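Long-range contacts in HTH-type transcriptional regulator cbl (Escherichia coli K12, PDB 2FYI), which may act as an accessory regulator within the cys regulon, as a DNA-binding LysR-family transcription factor; the chain here is its cofactor-binding domain: residues G124-R134 and R183-V191; T9-T20 and L39-G50. One frame throughout, in Å; residues are numbered along the deposited sequence.

In the fold
Both interactions lie in the cofactor-binding domain, which belongs to the LysR substrate-binding family. Both segments of interaction 2 come earlier in the chain than those of interaction 1. Their centres are about 34 Å apart, on opposite sides of the chain's centre, and their nearest atoms are about 7 Å apart without touching. The same mixed sheet links them. Strand 14-20 pairs with strand 66-69, which pairs in turn with strand 189-196, reached by segment 183-191. In interaction 2, strand 43-49 pairs with 14-20 and meets the second subunit through L47 and I48. Interaction 1 sets helix 125-134 against the chain as it enters strand 189-196. This layout is consistent with the two-lobed periplasmic-binding-protein fold.

Interaction 1. Residues G124-R134 and R183-V191; sequences GRSRIDDAFAR and RHLFDANTV
The carbonyl oxygen of L185 begins the contact, facing the methyl group of A131 (O to CB 3.8 Å). F186 follows and carries most of the apolar contact. Its CG stands anti to the carbonyl carbon, chi1 -55°, which brings one side of the ring to the helix. There CD1 meets A131 CB obliquely at 3.5 Å. CE1 lies 4.3 Å from CG2 of I128. The backbone oxygen of R127 comes to the ring edge, near its plane.

D187 reaches the guanidinium of R134 with its carboxylate. Its OD2 is 3.6 Å from R134 NH2 in a salt bridge. No N-H of R134 points at this oxygen, which stands off the plane of the guanidinium; the attraction is electrostatic. A water donates to R127 O and accepts from both R134 NH2 and D187 N. It joins two turns of the helix to segment 183-191.

At A188 the carbonyl oxygen lies at the edge of the R127 guanidinium. NH1 donates a hydrogen bond to it, though the very short modelled length is doubtful. The R127 chain, bent at chi2 and chi3, also runs its CD beside CB of D187. N189 places OD1 over one face of that guanidinium. The amide and guanidinium planes are only 18° apart, and the two side chains run alongside one another, pointing opposite ways. OD1 also lies 3.4 Å from CA of G124, the N-cap residue, whose positive phi, 71°, favours glycine. T190 OG1 is 2.9 Å from a second water, which R127 NH1 reaches weakly.

N189 ND2 bonds to W87 O, and N189 and V191 pair through their backbones with strand 79-94. L107, from helix 107-110, packs on A131 and F186, while I128 and F132 reach strand 115-118.

Interaction 2. Residues T9-T20 and L39-G50; sequences TNDTSGVLTIAT and LFPEVRLELIQG
L45 packs against L16 and I18 on the tight face of this parallel strand pair. Its CD1 lies 3.7 Å from L16 CD2 and equally far from I18 CD1. Helices 29-39 and 203-212 pack on this face. Between the strands the bonds alternate: L16 N to R44 O is 2.7 Å and E46 N to L16 O is 2.8 Å. Before the strands, T9 and T12 meet the F40 ring; T12 CB comes to its edge.

The other face is looser around V15, R44, T17 and E46, which are partly open to solvent. The E46 chain is extended, its carboxylate beside V15. Its OE2 takes R44 NE through the anti lone pair at 2.8 Å. Its OE1 is 3.1 Å from T17 OG1, a weak and unsettled bond. With the carboxylate gone, as in an alanine here, R44 NE would probably lose its mate within the chain and V15 CG1 would be less covered. R44 NH1 also pairs with D140 of the second subunit.

L47 and I48 continue the sheet into that subunit as a parallel ladder. Helices 22-27 and 29-39 connect the two strands. The unit is a beta-alpha-beta crossover, a building element of the periplasmic-binding-protein fold.

Interaction 1. Residues G124-R134 and R183-V191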
# COMPACT_ATOMS: atom_id res chain seq x y z
N GLY A 124 -6.05 -12.53 -2.64
CA GLY A 124 -7.07 -13.55 -2.63
C GLY A 124 -8.46 -13.11 -2.99
O GLY A 124 -9.42 -13.74 -2.62
N ARG A 125 -8.56 -12.03 -3.75
CA ARG A 125 -9.84 -11.42 -4.06
C ARG A 125 -10.74 -12.41 -4.76
O ARG A 125 -11.98 -12.39 -4.62
CB ARG A 125 -9.62 -10.17 -4.93
CG ARG A 125 -10.85 -9.66 -5.61
CD ARG A 125 -11.91 -9.19 -4.62
NE ARG A 125 -13.11 -8.87 -5.38
CZ ARG A 125 -13.35 -7.70 -5.96
NH1 ARG A 125 -12.53 -6.67 -5.82
NH2 ARG A 125 -14.44 -7.56 -6.67
N SER A 126 -10.13 -13.31 -5.52
CA SER A 126 -10.93 -14.21 -6.31
C SER A 126 -11.56 -15.30 -5.46
O SER A 126 -12.55 -15.89 -5.86
CB SER A 126 -10.11 -14.84 -7.42
OG SER A 126 -9.02 -15.46 -6.81
N ARG A 127 -10.99 -15.58 -4.30
CA ARG A 127 -11.68 -16.47 -3.39
C ARG A 127 -12.96 -15.80 -2.95
O ARG A 127 -13.97 -16.48 -2.78
CB ARG A 127 -10.86 -16.80 -2.16
CG ARG A 127 -9.53 -17.37 -2.47
CD ARG A 127 -9.71 -18.68 -3.05
NE ARG A 127 -8.72 -18.84 -4.10
CZ ARG A 127 -7.55 -19.45 -3.95
NH1 ARG A 127 -7.19 -19.98 -2.78
NH2 ARG A 127 -6.74 -19.55 -4.98
N ILE A 128 -12.92 -14.48 -2.78
CA ILE A 128 -14.11 -13.71 -2.45
C ILE A 128 -15.13 -13.71 -3.60
O ILE A 128 -16.28 -14.08 -3.41
CB ILE A 128 -13.75 -12.27 -2.02
CG1 ILE A 128 -12.87 -12.29 -0.76
CG2 ILE A 128 -15.00 -11.43 -1.76
CD1 ILE A 128 -12.21 -10.94 -0.45
N ASP A 129 -14.72 -13.31 -4.80
CA ASP A 129 -15.63 -13.29 -5.91
C ASP A 129 -16.27 -14.67 -6.13
O ASP A 129 -17.49 -14.79 -6.31
CB ASP A 129 -14.91 -12.82 -7.16
CG ASP A 129 -14.67 -11.29 -7.19
OD1 ASP A 129 -15.26 -10.52 -6.37
OD2 ASP A 129 -13.89 -10.85 -8.06
N ASP A 130 -15.45 -15.71 -6.12
CA ASP A 130 -15.94 -17.06 -6.40
C ASP A 130 -16.90 -17.56 -5.36
O ASP A 130 -17.88 -18.23 -5.67
CB ASP A 130 -14.79 -18.03 -6.47
CG ASP A 130 -13.91 -17.77 -7.67
OD1 ASP A 130 -14.30 -16.88 -8.47
OD2 ASP A 130 -12.85 -18.45 -7.79
N ALA A 131 -16.61 -17.25 -4.10
CA ALA A 131 -17.51 -17.63 -3.05
C ALA A 131 -18.88 -17.04 -3.39
O ALA A 131 -19.86 -17.79 -3.43
CB ALA A 131 -17.02 -17.14 -1.74
N PHE A 132 -18.95 -15.74 -3.67
CA PHE A 132 -20.21 -15.09 -3.97
C PHE A 132 -20.86 -15.62 -5.23
O PHE A 132 -22.09 -15.80 -5.26
CB PHE A 132 -20.04 -13.59 -4.10
CG PHE A 132 -19.89 -12.89 -2.77
CD1 PHE A 132 -18.78 -12.10 -2.50
CD2 PHE A 132 -20.86 -13.04 -1.77
CE1 PHE A 132 -18.62 -11.45 -1.28
CE2 PHE A 132 -20.72 -12.40 -0.55
CZ PHE A 132 -19.58 -11.61 -0.30
N ALA A 133 -20.06 -15.88 -6.27
CA ALA A 133 -20.65 -16.35 -7.52
C ALA A 133 -21.36 -17.66 -7.31
O ALA A 133 -22.37 -17.92 -7.93
CB ALA A 133 -19.65 -16.50 -8.56
N ARG A 134 -20.84 -18.51 -6.44
CA ARG A 134 -21.57 -19.72 -6.13
C ARG A 134 -22.96 -19.40 -5.59
O ARG A 134 -23.84 -20.18 -5.75
CB ARG A 134 -20.83 -20.60 -5.13
CG ARG A 134 -19.67 -21.38 -5.73
CD ARG A 134 -18.80 -22.03 -4.60
NE ARG A 134 -17.35 -21.76 -4.74
CZ ARG A 134 -16.58 -21.14 -3.84
NH1 ARG A 134 -17.09 -20.72 -2.67
NH2 ARG A 134 -15.28 -20.94 -4.11
N ARG A 183 -13.92 -18.35 7.94
CA ARG A 183 -13.23 -19.43 7.26
C ARG A 183 -14.20 -20.41 6.62
O ARG A 183 -13.89 -21.04 5.60
CB ARG A 183 -12.34 -20.19 8.22
CG ARG A 183 -11.15 -19.45 8.67
CD ARG A 183 -10.53 -20.10 9.93
NE ARG A 183 -9.50 -19.23 10.54
CZ ARG A 183 -9.75 -18.06 11.12
NH1 ARG A 183 -11.01 -17.58 11.18
NH2 ARG A 183 -8.76 -17.34 11.63
N HIS A 184 -15.37 -20.57 7.21
CA HIS A 184 -16.29 -21.52 6.69
C HIS A 184 -16.98 -21.00 5.44
O HIS A 184 -17.81 -21.67 4.87
CB HIS A 184 -17.32 -21.91 7.76
CG HIS A 184 -18.14 -20.76 8.26
ND1 HIS A 184 -17.59 -19.68 8.91
CD2 HIS A 184 -19.47 -20.53 8.20
CE1 HIS A 184 -18.54 -18.82 9.22
NE2 HIS A 184 -19.69 -19.30 8.78
N LEU A 185 -16.63 -19.81 4.98
CA LEU A 185 -17.38 -19.19 3.89
C LEU A 185 -16.53 -18.97 2.68
O LEU A 185 -17.04 -18.91 1.58
CB LEU A 185 -17.95 -17.84 4.31
CG LEU A 185 -18.90 -17.85 5.50
CD1 LEU A 185 -19.43 -16.43 5.64
CD2 LEU A 185 -19.99 -18.84 5.28
N PHE A 186 -15.23 -18.79 2.88
CA PHE A 186 -14.31 -18.63 1.76
C PHE A 186 -13.24 -19.72 1.74
O PHE A 186 -12.91 -20.30 2.78
CB PHE A 186 -13.65 -17.29 1.86
CG PHE A 186 -14.61 -16.17 1.95
CD1 PHE A 186 -15.22 -15.67 0.81
CD2 PHE A 186 -14.90 -15.58 3.18
CE1 PHE A 186 -16.13 -14.60 0.89
CE2 PHE A 186 -15.81 -14.51 3.26
CZ PHE A 186 -16.43 -14.02 2.11
N ASP A 187 -12.68 -20.01 0.57
CA ASP A 187 -11.54 -20.93 0.53
C ASP A 187 -10.23 -20.29 0.97
O ASP A 187 -10.08 -19.05 0.94
CB ASP A 187 -11.40 -21.52 -0.87
CG ASP A 187 -12.56 -22.43 -1.22
OD1 ASP A 187 -13.31 -22.80 -0.27
OD2 ASP A 187 -12.73 -22.76 -2.42
N ALA A 188 -9.29 -21.15 1.37
CA ALA A 188 -7.93 -20.78 1.78
C ALA A 188 -7.10 -20.25 0.63
O ALA A 188 -7.33 -20.60 -0.51
CB ALA A 188 -7.25 -21.97 2.34
N ASN A 189 -6.14 -19.39 0.95
CA ASN A 189 -5.14 -18.92 -0.01
C ASN A 189 -3.78 -19.46 0.37
O ASN A 189 -3.58 -19.97 1.47
CB ASN A 189 -5.09 -17.40 0.03
CG ASN A 189 -6.45 -16.78 -0.15
OD1 ASN A 189 -6.94 -16.64 -1.27
ND2 ASN A 189 -7.08 -16.43 0.96
N THR A 190 -2.82 -19.33 -0.53
CA THR A 190 -1.47 -19.77 -0.22
C THR A 190 -0.48 -18.69 -0.53
O THR A 190 -0.63 -17.95 -1.51
CB THR A 190 -1.07 -20.94 -1.06
OG1 THR A 190 -2.00 -21.99 -0.87
CG2 THR A 190 0.29 -21.40 -0.64
N VAL A 191 0.56 -18.59 0.29
CA VAL A 191 1.60 -17.62 0.00
C VAL A 191 2.76 -18.40 -0.55
O VAL A 191 3.21 -19.35 0.08
CB VAL A 191 2.08 -16.89 1.23
CG1 VAL A 191 3.13 -15.93 0.80
CG2 VAL A 191 0.95 -16.17 1.85
O HOH W 1 -4.62 -21.98 -2.06
O HOH W 2 -13.88 -19.43 -2.06

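Interaction 2. Residues T9-T20 and L39-G50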
# COMPACT_ATOMS: atom_id res chain seq x y z
N THR A 9 28.69 -19.10 9.07
CA THR A 9 28.11 -18.13 8.17
C THR A 9 28.25 -16.70 8.71
O THR A 9 27.60 -15.78 8.24
CB THR A 9 26.64 -18.47 7.92
OG1 THR A 9 26.04 -18.87 9.16
CG2 THR A 9 26.52 -19.64 6.95
N ASN A 10 29.10 -16.54 9.71
CA ASN A 10 29.43 -15.22 10.25
C ASN A 10 29.89 -14.18 9.25
O ASN A 10 29.65 -13.00 9.43
CB ASN A 10 30.56 -15.36 11.27
CG ASN A 10 30.10 -15.10 12.67
OD1 ASN A 10 29.01 -14.54 12.89
ND2 ASN A 10 30.92 -15.49 13.65
N ASP A 11 30.60 -14.64 8.22
CA ASP A 11 31.24 -13.74 7.28
C ASP A 11 30.68 -13.89 5.88
O ASP A 11 31.24 -13.35 4.92
CB ASP A 11 32.74 -14.01 7.26
CG ASP A 11 33.31 -14.11 8.64
OD1 ASP A 11 33.50 -13.04 9.27
OD2 ASP A 11 33.55 -15.25 9.11
N THR A 12 29.59 -14.63 5.76
CA THR A 12 28.88 -14.70 4.51
C THR A 12 28.45 -13.29 4.15
O THR A 12 27.99 -12.54 4.99
CB THR A 12 27.68 -15.63 4.59
OG1 THR A 12 28.14 -16.97 4.74
CG2 THR A 12 26.87 -15.56 3.32
N SER A 13 28.63 -12.92 2.90
CA SER A 13 28.37 -11.54 2.50
C SER A 13 27.74 -11.49 1.11
O SER A 13 27.98 -12.38 0.26
CB SER A 13 29.67 -10.71 2.61
OG SER A 13 29.96 -9.93 1.45
N GLY A 14 26.93 -10.45 0.88
CA GLY A 14 26.35 -10.17 -0.42
C GLY A 14 25.05 -9.41 -0.26
O GLY A 14 24.69 -8.99 0.84
N VAL A 15 24.31 -9.26 -1.34
CA VAL A 15 23.06 -8.56 -1.26
C VAL A 15 21.93 -9.54 -1.57
O VAL A 15 21.93 -10.18 -2.62
CB VAL A 15 23.02 -7.40 -2.24
CG1 VAL A 15 21.76 -6.59 -2.03
CG2 VAL A 15 24.27 -6.54 -2.09
N LEU A 16 20.97 -9.65 -0.67
CA LEU A 16 19.80 -10.46 -0.94
C LEU A 16 18.64 -9.53 -1.28
O LEU A 16 18.25 -8.72 -0.45
CB LEU A 16 19.43 -11.29 0.28
CG LEU A 16 18.11 -12.04 0.16
CD1 LEU A 16 18.19 -13.08 -0.93
CD2 LEU A 16 17.81 -12.69 1.47
N THR A 17 18.10 -9.63 -2.48
CA THR A 17 16.96 -8.81 -2.82
C THR A 17 15.66 -9.63 -2.82
O THR A 17 15.53 -10.60 -3.55
CB THR A 17 17.16 -8.09 -4.18
OG1 THR A 17 18.27 -7.20 -4.08
CG2 THR A 17 15.93 -7.27 -4.53
N ILE A 18 14.70 -9.22 -1.99
CA ILE A 18 13.40 -9.87 -1.92
C ILE A 18 12.33 -8.94 -2.43
O ILE A 18 12.30 -7.78 -2.05
CB ILE A 18 13.06 -10.23 -0.49
CG1 ILE A 18 13.95 -11.39 -0.05
CG2 ILE A 18 11.55 -10.51 -0.34
CD1 ILE A 18 14.10 -11.50 1.45
N ALA A 19 11.48 -9.45 -3.31
CA ALA A 19 10.38 -8.67 -3.83
C ALA A 19 9.10 -9.24 -3.25
O ALA A 19 8.89 -10.46 -3.22
CB ALA A 19 10.36 -8.69 -5.33
N THR A 20 8.24 -8.36 -2.76
CA THR A 20 7.07 -8.82 -2.08
C THR A 20 5.89 -7.83 -2.06
O THR A 20 6.00 -6.69 -2.51
CB THR A 20 7.43 -9.21 -0.67
OG1 THR A 20 6.39 -10.01 -0.14
CG2 THR A 20 7.64 -7.99 0.21
N LEU A 39 21.34 -14.90 11.80
CA LEU A 39 22.03 -15.94 11.09
C LEU A 39 23.06 -15.39 10.13
O LEU A 39 24.17 -15.88 10.06
CB LEU A 39 21.03 -16.75 10.30
CG LEU A 39 21.60 -17.99 9.66
CD1 LEU A 39 21.74 -18.98 10.79
CD2 LEU A 39 20.66 -18.52 8.57
N PHE A 40 22.69 -14.37 9.36
CA PHE A 40 23.60 -13.83 8.35
C PHE A 40 23.90 -12.36 8.57
O PHE A 40 23.50 -11.51 7.78
CB PHE A 40 23.05 -14.00 6.92
CG PHE A 40 23.07 -15.40 6.43
CD1 PHE A 40 24.25 -16.00 6.03
CD2 PHE A 40 21.90 -16.14 6.35
CE1 PHE A 40 24.27 -17.29 5.56
CE2 PHE A 40 21.92 -17.46 5.88
CZ PHE A 40 23.11 -18.03 5.49
N PRO A 41 24.65 -12.05 9.62
CA PRO A 41 24.86 -10.67 9.98
C PRO A 41 25.57 -9.87 8.90
O PRO A 41 25.34 -8.68 8.80
CB PRO A 41 25.73 -10.76 11.22
CG PRO A 41 26.41 -12.03 11.08
CD PRO A 41 25.39 -12.95 10.50
N GLU A 42 26.40 -10.49 8.08
CA GLU A 42 27.11 -9.72 7.06
C GLU A 42 26.44 -9.67 5.69
O GLU A 42 27.02 -9.18 4.74
CB GLU A 42 28.53 -10.24 6.89
CG GLU A 42 29.34 -10.08 8.13
CD GLU A 42 29.75 -8.64 8.36
OE1 GLU A 42 30.90 -8.32 7.97
OE2 GLU A 42 28.92 -7.86 8.92
N VAL A 43 25.24 -10.20 5.55
CA VAL A 43 24.60 -10.08 4.26
C VAL A 43 23.60 -8.95 4.28
O VAL A 43 22.71 -8.88 5.15
CB VAL A 43 23.90 -11.34 3.81
CG1 VAL A 43 22.96 -11.02 2.66
CG2 VAL A 43 24.94 -12.37 3.42
N ARG A 44 23.75 -8.07 3.31
CA ARG A 44 22.83 -6.94 3.12
C ARG A 44 21.49 -7.39 2.54
O ARG A 44 21.41 -8.04 1.47
CB ARG A 44 23.49 -5.88 2.25
CG ARG A 44 22.58 -4.84 1.70
CD ARG A 44 23.37 -3.86 0.83
NE ARG A 44 22.46 -2.89 0.21
CZ ARG A 44 22.42 -1.59 0.47
NH1 ARG A 44 21.52 -0.82 -0.13
NH2 ARG A 44 23.29 -1.04 1.32
N LEU A 45 20.43 -7.04 3.24
CA LEU A 45 19.09 -7.42 2.86
C LEU A 45 18.36 -6.23 2.23
O LEU A 45 18.26 -5.21 2.86
CB LEU A 45 18.36 -7.87 4.11
CG LEU A 45 16.91 -8.22 3.84
CD1 LEU A 45 16.85 -9.51 3.01
CD2 LEU A 45 16.22 -8.42 5.14
N GLU A 46 17.86 -6.34 1.00
CA GLU A 46 17.04 -5.28 0.40
C GLU A 46 15.64 -5.78 0.03
O GLU A 46 15.50 -6.92 -0.45
CB GLU A 46 17.66 -4.76 -0.88
CG GLU A 46 18.98 -4.09 -0.71
CD GLU A 46 19.73 -3.96 -2.04
OE1 GLU A 46 19.17 -4.44 -3.08
OE2 GLU A 46 20.87 -3.40 -2.05
N LEU A 47 14.62 -4.94 0.22
CA LEU A 47 13.26 -5.32 -0.17
C LEU A 47 12.65 -4.37 -1.16
O LEU A 47 12.80 -3.16 -1.00
CB LEU A 47 12.31 -5.33 1.01
CG LEU A 47 12.54 -5.98 2.37
CD1 LEU A 47 11.24 -6.79 2.63
CD2 LEU A 47 13.80 -6.85 2.43
N ILE A 48 11.93 -4.90 -2.15
CA ILE A 48 11.13 -4.09 -3.06
C ILE A 48 9.69 -4.48 -2.84
O ILE A 48 9.36 -5.67 -2.80
CB ILE A 48 11.45 -4.35 -4.55
CG1 ILE A 48 12.87 -4.92 -4.71
CG2 ILE A 48 11.20 -3.11 -5.40
CD1 ILE A 48 13.72 -4.47 -5.99
N GLN A 49 8.81 -3.50 -2.69
CA GLN A 49 7.40 -3.79 -2.59
C GLN A 49 6.74 -3.59 -3.94
O GLN A 49 6.99 -2.61 -4.62
CB GLN A 49 6.73 -2.86 -1.60
CG GLN A 49 5.21 -3.03 -1.49
CD GLN A 49 4.62 -2.00 -0.53
OE1 GLN A 49 5.35 -1.16 0.02
NE2 GLN A 49 3.31 -2.05 -0.33
N GLY A 50 5.87 -4.52 -4.34
CA GLY A 50 5.24 -4.37 -5.62
C GLY A 50 4.03 -5.25 -5.74
O GLY A 50 3.71 -5.97 -4.81